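Local coordinates for putative NAD(P)H-flavin oxidoreductase (Streptococcus pyogenes serotype M1, PDB 2HAY), which binds flavin mononucleotide and probably acts as an NAD(P)H-dependent oxidoreductase of the nitroreductase family, at residues B[22-35]-B[76-88]. Residues are numbered along the deposited sequence; the frame is centred on the assembly and turned at random.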
loop_
_atom_site.group_PDB
_atom_site.type_symbol
_atom_site.label_atom_id
_atom_site.label_comp_id
_atom_site.label_asym_id
_atom_site.label_seq_id
_atom_site.Cartn_x
_atom_site.Cartn_y
_atom_site.Cartn_z
ATOM N N VAL B 22 10.375 -14.045 -0.535
ATOM C CA VAL B 22 10.763 -15.446 -0.419
ATOM C C VAL B 22 9.903 -16.311 -1.359
ATOM O O VAL B 22 8.676 -16.290 -1.286
ATOM C CB VAL B 22 10.701 -15.937 1.067
ATOM C CG1 VAL B 22 10.859 -17.436 1.154
ATOM C CG2 VAL B 22 11.774 -15.222 1.932
ATOM N N ARG B 23 10.555 -17.050 -2.246
ATOM C CA ARG B 23 9.835 -17.900 -3.205
ATOM C C ARG B 23 9.619 -19.324 -2.727
ATOM O O ARG B 23 8.562 -19.911 -2.987
ATOM C CB ARG B 23 10.524 -17.916 -4.568
ATOM C CG ARG B 23 10.614 -16.528 -5.232
ATOM C CD ARG B 23 11.202 -16.593 -6.658
ATOM N NE ARG B 23 12.083 -17.757 -6.845
ATOM C CZ ARG B 23 11.792 -18.816 -7.606
ATOM N NH1 ARG B 23 12.661 -19.830 -7.686
ATOM N NH2 ARG B 23 10.644 -18.862 -8.293
ATOM N N VAL B 24 10.610 -19.881 -2.038
ATOM C CA VAL B 24 10.546 -21.270 -1.585
ATOM C C VAL B 24 10.558 -21.376 -0.056
ATOM O O VAL B 24 11.478 -20.879 0.612
ATOM C CB VAL B 24 11.675 -22.128 -2.190
ATOM C CG1 VAL B 24 11.434 -23.600 -1.879
ATOM C CG2 VAL B 24 11.756 -21.913 -3.699
ATOM N N TYR B 25 9.514 -22.015 0.473
ATOM C CA TYR B 25 9.314 -22.152 1.911
ATOM C C TYR B 25 9.508 -23.595 2.321
ATOM O O TYR B 25 9.332 -24.516 1.516
ATOM C CB TYR B 25 7.906 -21.698 2.322
ATOM C CG TYR B 25 7.589 -20.282 1.901
ATOM C CD1 TYR B 25 7.074 -20.009 0.634
ATOM C CD2 TYR B 25 7.852 -19.207 2.759
ATOM C CE1 TYR B 25 6.792 -18.686 0.241
ATOM C CE2 TYR B 25 7.575 -17.910 2.382
ATOM C CZ TYR B 25 7.058 -17.660 1.117
ATOM O OH TYR B 25 6.812 -16.380 0.742
ATOM N N LYS B 26 9.875 -23.787 3.582
ATOM C CA LYS B 26 9.856 -25.113 4.144
ATOM C C LYS B 26 8.454 -25.484 4.609
ATOM O O LYS B 26 7.515 -24.701 4.472
ATOM C CB LYS B 26 10.911 -25.292 5.233
ATOM C CG LYS B 26 10.918 -24.324 6.334
ATOM C CD LYS B 26 12.310 -24.338 6.908
ATOM C CE LYS B 26 12.320 -23.967 8.379
ATOM N NZ LYS B 26 13.675 -24.165 8.999
ATOM N N GLU B 27 8.324 -26.702 5.123
ATOM C CA GLU B 27 7.033 -27.299 5.401
ATOM C C GLU B 27 6.365 -26.776 6.676
ATOM O O GLU B 27 5.149 -26.873 6.828
ATOM C CB GLU B 27 7.166 -28.821 5.423
ATOM C CG GLU B 27 5.932 -29.524 4.916
ATOM C CD GLU B 27 6.172 -30.980 4.553
ATOM O OE1 GLU B 27 5.199 -31.631 4.135
ATOM O OE2 GLU B 27 7.316 -31.482 4.683
ATOM N N GLU B 28 7.229 -26.279 7.559
ATOM C CA GLU B 28 6.881 -25.619 8.815
ATOM C C GLU B 28 5.766 -24.564 8.677
ATOM O O GLU B 28 5.871 -23.576 7.930
ATOM C CB GLU B 28 8.138 -25.025 9.481
ATOM C CG GLU B 28 8.927 -26.013 10.395
ATOM C CD GLU B 28 9.864 -27.008 9.659
ATOM O OE1 GLU B 28 10.937 -27.333 10.228
ATOM O OE2 GLU B 28 9.541 -27.494 8.549
ATOM N N LYS B 29 4.698 -24.794 9.437
ATOM C CA LYS B 29 3.493 -23.973 9.383
ATOM C C LYS B 29 3.463 -22.850 10.414
ATOM O O LYS B 29 4.099 -22.937 11.468
ATOM C CB LYS B 29 2.234 -24.838 9.531
ATOM C CG LYS B 29 2.036 -25.852 8.415
ATOM C CD LYS B 29 2.266 -27.273 8.894
ATOM C CE LYS B 29 0.993 -27.858 9.516
ATOM N NZ LYS B 29 0.934 -29.327 9.378
ATOM N N ILE B 30 2.703 -21.802 10.097
ATOM C CA ILE B 30 2.550 -20.644 10.982
ATOM C C ILE B 30 1.502 -20.994 12.029
ATOM O O ILE B 30 0.519 -21.635 11.710
ATOM C CB ILE B 30 2.105 -19.406 10.152
ATOM C CG1 ILE B 30 3.237 -18.942 9.237
ATOM C CG2 ILE B 30 1.570 -18.249 11.043
ATOM C CD1 ILE B 30 2.721 -18.232 8.009
ATOM N N SER B 31 1.705 -20.567 13.271
ATOM C CA SER B 31 0.722 -20.849 14.323
ATOM C C SER B 31 -0.559 -20.055 14.085
ATOM O O SER B 31 -0.546 -19.037 13.380
ATOM C CB SER B 31 1.286 -20.512 15.707
ATOM O OG SER B 31 1.420 -19.100 15.850
ATOM N N ASP B 32 -1.650 -20.532 14.685
ATOM C CA ASP B 32 -2.928 -19.825 14.695
ATOM C C ASP B 32 -2.813 -18.403 15.254
ATOM O O ASP B 32 -3.439 -17.476 14.723
ATOM C CB ASP B 32 -3.961 -20.592 15.534
ATOM C CG ASP B 32 -4.407 -21.901 14.887
ATOM O OD1 ASP B 32 -4.941 -22.746 15.636
ATOM O OD2 ASP B 32 -4.244 -22.084 13.654
ATOM N N GLU B 33 -2.032 -18.238 16.309
ATOM C CA GLU B 33 -1.861 -16.932 16.939
ATOM C C GLU B 33 -1.122 -15.943 16.028
ATOM O O GLU B 33 -1.485 -14.772 15.953
ATOM C CB GLU B 33 -1.160 -17.074 18.290
ATOM C CG GLU B 33 -1.728 -18.195 19.150
ATOM C CD GLU B 33 -1.108 -19.566 18.844
ATOM O OE1 GLU B 33 0.102 -19.748 19.087
ATOM O OE2 GLU B 33 -1.830 -20.465 18.387
ATOM N N ASP B 34 -0.101 -16.425 15.326
ATOM C CA ASP B 34 0.664 -15.579 14.432
ATOM C C ASP B 34 -0.156 -15.177 13.207
ATOM O O ASP B 34 -0.116 -14.020 12.831
ATOM C CB ASP B 34 1.976 -16.236 14.022
ATOM C CG ASP B 34 3.021 -16.242 15.152
ATOM O OD1 ASP B 34 2.734 -15.759 16.266
ATOM O OD2 ASP B 34 4.141 -16.741 14.926
ATOM N N LEU B 35 -0.897 -16.116 12.608
ATOM C CA LEU B 35 -1.765 -15.797 11.489
ATOM C C LEU B 35 -2.856 -14.782 11.891
ATOM O O LEU B 35 -3.131 -13.842 11.160
ATOM C CB LEU B 35 -2.381 -17.085 10.883
ATOM C CG LEU B 35 -3.247 -16.889 9.630
ATOM C CD1 LEU B 35 -2.342 -16.582 8.423
ATOM C CD2 LEU B 35 -4.169 -18.113 9.351
ATOM N N GLN B 76 4.593 -19.699 -8.505
ATOM C CA GLN B 76 4.680 -21.143 -8.720
ATOM C C GLN B 76 5.179 -21.907 -7.477
ATOM O O GLN B 76 4.533 -22.844 -7.009
ATOM C CB GLN B 76 5.641 -21.428 -9.881
ATOM C CG GLN B 76 5.132 -22.385 -10.906
ATOM C CD GLN B 76 4.507 -21.674 -12.069
ATOM O OE1 GLN B 76 5.214 -21.143 -12.927
ATOM N NE2 GLN B 76 3.180 -21.640 -12.107
ATOM N N TYR B 77 6.345 -21.510 -6.960
ATOM C CA TYR B 77 6.899 -22.176 -5.791
ATOM C C TYR B 77 6.201 -21.716 -4.515
ATOM O O TYR B 77 6.087 -22.476 -3.562
ATOM C CB TYR B 77 8.410 -22.002 -5.747
ATOM C CG TYR B 77 9.072 -22.851 -6.791
ATOM C CD1 TYR B 77 9.361 -22.341 -8.049
ATOM C CD2 TYR B 77 9.369 -24.185 -6.534
ATOM C CE1 TYR B 77 9.954 -23.131 -9.033
ATOM C CE2 TYR B 77 9.980 -24.996 -7.512
ATOM C CZ TYR B 77 10.257 -24.458 -8.759
ATOM O OH TYR B 77 10.841 -25.242 -9.721
ATOM N N GLN B 78 5.672 -20.498 -4.527
ATOM C CA GLN B 78 4.954 -19.978 -3.361
ATOM C C GLN B 78 3.663 -20.767 -3.085
ATOM O O GLN B 78 3.438 -21.204 -1.959
ATOM C CB GLN B 78 4.696 -18.479 -3.507
ATOM C CG GLN B 78 5.959 -17.640 -3.520
ATOM C CD GLN B 78 6.431 -17.278 -4.920
ATOM O OE1 GLN B 78 6.489 -18.124 -5.830
ATOM N NE2 GLN B 78 6.767 -16.001 -5.107
ATOM N N LEU B 79 2.834 -20.960 -4.125
ATOM C CA LEU B 79 1.667 -21.845 -4.057
ATOM C C LEU B 79 2.029 -23.296 -3.674
ATOM O O LEU B 79 1.274 -23.949 -2.941
ATOM C CB LEU B 79 0.908 -21.822 -5.387
ATOM C CG LEU B 79 0.108 -20.573 -5.778
ATOM C CD1 LEU B 79 -0.276 -20.646 -7.248
ATOM C CD2 LEU B 79 -1.148 -20.394 -4.922
ATOM N N GLU B 80 3.167 -23.804 -4.154
ATOM C CA GLU B 80 3.617 -25.137 -3.777
ATOM C C GLU B 80 3.964 -25.274 -2.294
ATOM O O GLU B 80 3.604 -26.276 -1.663
ATOM C CB GLU B 80 4.866 -25.554 -4.555
ATOM C CG GLU B 80 4.644 -26.054 -5.941
ATOM C CD GLU B 80 4.114 -27.484 -6.021
ATOM O OE1 GLU B 80 4.274 -28.295 -5.065
ATOM O OE2 GLU B 80 3.544 -27.784 -7.085
ATOM N N THR B 81 4.694 -24.299 -1.750
ATOM C CA THR B 81 5.465 -24.534 -0.522
ATOM C C THR B 81 5.088 -23.659 0.670
ATOM O O THR B 81 5.454 -23.972 1.814
ATOM C CB THR B 81 6.984 -24.385 -0.781
ATOM O OG1 THR B 81 7.265 -23.065 -1.228
ATOM C CG2 THR B 81 7.475 -25.395 -1.847
ATOM N N ALA B 82 4.349 -22.577 0.419
ATOM C CA ALA B 82 4.049 -21.616 1.476
ATOM C C ALA B 82 3.160 -22.249 2.529
ATOM O O ALA B 82 2.367 -23.128 2.230
ATOM C CB ALA B 82 3.397 -20.349 0.905
ATOM N N SER B 83 3.342 -21.840 3.778
ATOM C CA SER B 83 2.476 -22.273 4.865
ATOM C C SER B 83 1.036 -21.749 4.677
ATOM O O SER B 83 0.071 -22.509 4.749
ATOM C CB SER B 83 3.052 -21.773 6.179
ATOM O OG SER B 83 2.086 -21.841 7.184
ATOM N N HIS B 84 0.896 -20.435 4.469
ATOM C CA HIS B 84 -0.410 -19.833 4.200
ATOM C C HIS B 84 -0.336 -18.926 2.999
ATOM O O HIS B 84 0.717 -18.375 2.668
ATOM C CB HIS B 84 -0.928 -19.044 5.391
ATOM C CG HIS B 84 -1.410 -19.893 6.524
ATOM N ND1 HIS B 84 -0.568 -20.391 7.490
ATOM C CD2 HIS B 84 -2.657 -20.306 6.867
ATOM C CE1 HIS B 84 -1.264 -21.078 8.378
ATOM N NE2 HIS B 84 -2.533 -21.048 8.022
ATOM N N PHE B 85 -1.481 -18.759 2.357
ATOM C CA PHE B 85 -1.579 -17.962 1.157
ATOM C C PHE B 85 -2.793 -17.082 1.321
ATOM O O PHE B 85 -3.886 -17.584 1.594
ATOM C CB PHE B 85 -1.750 -18.881 -0.042
ATOM C CG PHE B 85 -1.088 -18.379 -1.265
ATOM C CD1 PHE B 85 -1.759 -17.525 -2.123
ATOM C CD2 PHE B 85 0.205 -18.769 -1.572
ATOM C CE1 PHE B 85 -1.142 -17.047 -3.264
ATOM C CE2 PHE B 85 0.835 -18.293 -2.718
ATOM C CZ PHE B 85 0.165 -17.435 -3.561
ATOM N N ILE B 86 -2.603 -15.772 1.185
ATOM C CA ILE B 86 -3.691 -14.814 1.429
ATOM C C ILE B 86 -4.045 -14.049 0.172
ATOM O O ILE B 86 -3.168 -13.498 -0.486
ATOM C CB ILE B 86 -3.329 -13.806 2.550
ATOM C CG1 ILE B 86 -3.257 -14.541 3.905
ATOM C CG2 ILE B 86 -4.319 -12.651 2.590
ATOM C CD1 ILE B 86 -2.833 -13.653 5.073
ATOM N N LEU B 87 -5.337 -14.015 -0.150
ATOM C CA LEU B 87 -5.837 -13.245 -1.281
ATOM C C LEU B 87 -6.332 -11.909 -0.792
ATOM O O LEU B 87 -7.151 -11.867 0.119
ATOM C CB LEU B 87 -7.003 -13.991 -1.983
ATOM C CG LEU B 87 -6.795 -15.473 -2.278
ATOM C CD1 LEU B 87 -8.072 -16.045 -2.896
ATOM C CD2 LEU B 87 -5.599 -15.691 -3.205
ATOM N N LEU B 88 -5.838 -10.832 -1.405
ATOM C CA LEU B 88 -6.275 -9.460 -1.063
ATOM C C LEU B 88 -7.305 -9.056 -2.102
ATOM O O LEU B 88 -7.014 -9.015 -3.302
ATOM C CB LEU B 88 -5.095 -8.482 -1.038
ATOM C CG LEU B 88 -4.059 -8.692 0.064
ATOM C CD1 LEU B 88 -3.069 -9.855 -0.263
ATOM C CD2 LEU B 88 -3.327 -7.395 0.308
#
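Two side-chain hydroxyls, of Thr81 and Ser83, fasten the loop before helix 32-43 to the end of helix 76-81 and the start of strand 84-91, beside the flavin site. Tyr25 N donates an almost straight bond (171°) to Thr81 OG1 at 3.0 Å. Set between the backbone N and the carbonyl carbon (chi1 61°), that hydroxyl also donates to Tyr77 O at 2.7 Å, from the face of the carbonyl plane opposite Thr81 N. The Tyr25 ring meets Thr81 OG1 and Gln78 CG at its edge, has CD1 3.7 Å from Ala82 CB, and its OH hydrogen-bonds the Ser199 hydroxyl on strand 192-201. In this FMN-dependent nitroreductase fold, Arg23 and Gln78 both belong to the flavin pocket; Gln78 CG packs 3.5 Å from Arg23 O, while Arg23 NH2 approaches Tyr77 CD1 with guanidinium and ring planes 74° apart. The second hydroxyl, Ser83 OG, lies anti to its own backbone N, where it accepts from Ile30 N at 3.0 Å and shares a hydrogen bond with His84 ND1, 3.0 Å away. Ser83 and His84 form a classic beta bulge opposite Leu200. In the first turn of helix 32-43, which Ser31 caps, Leu35 lays CD1 over one face of the His84 imidazole, 4.1 Å from its centroid, in a CH-pi contact, while Leu35 CD2 comes within 3.6 Å of His84 NE2.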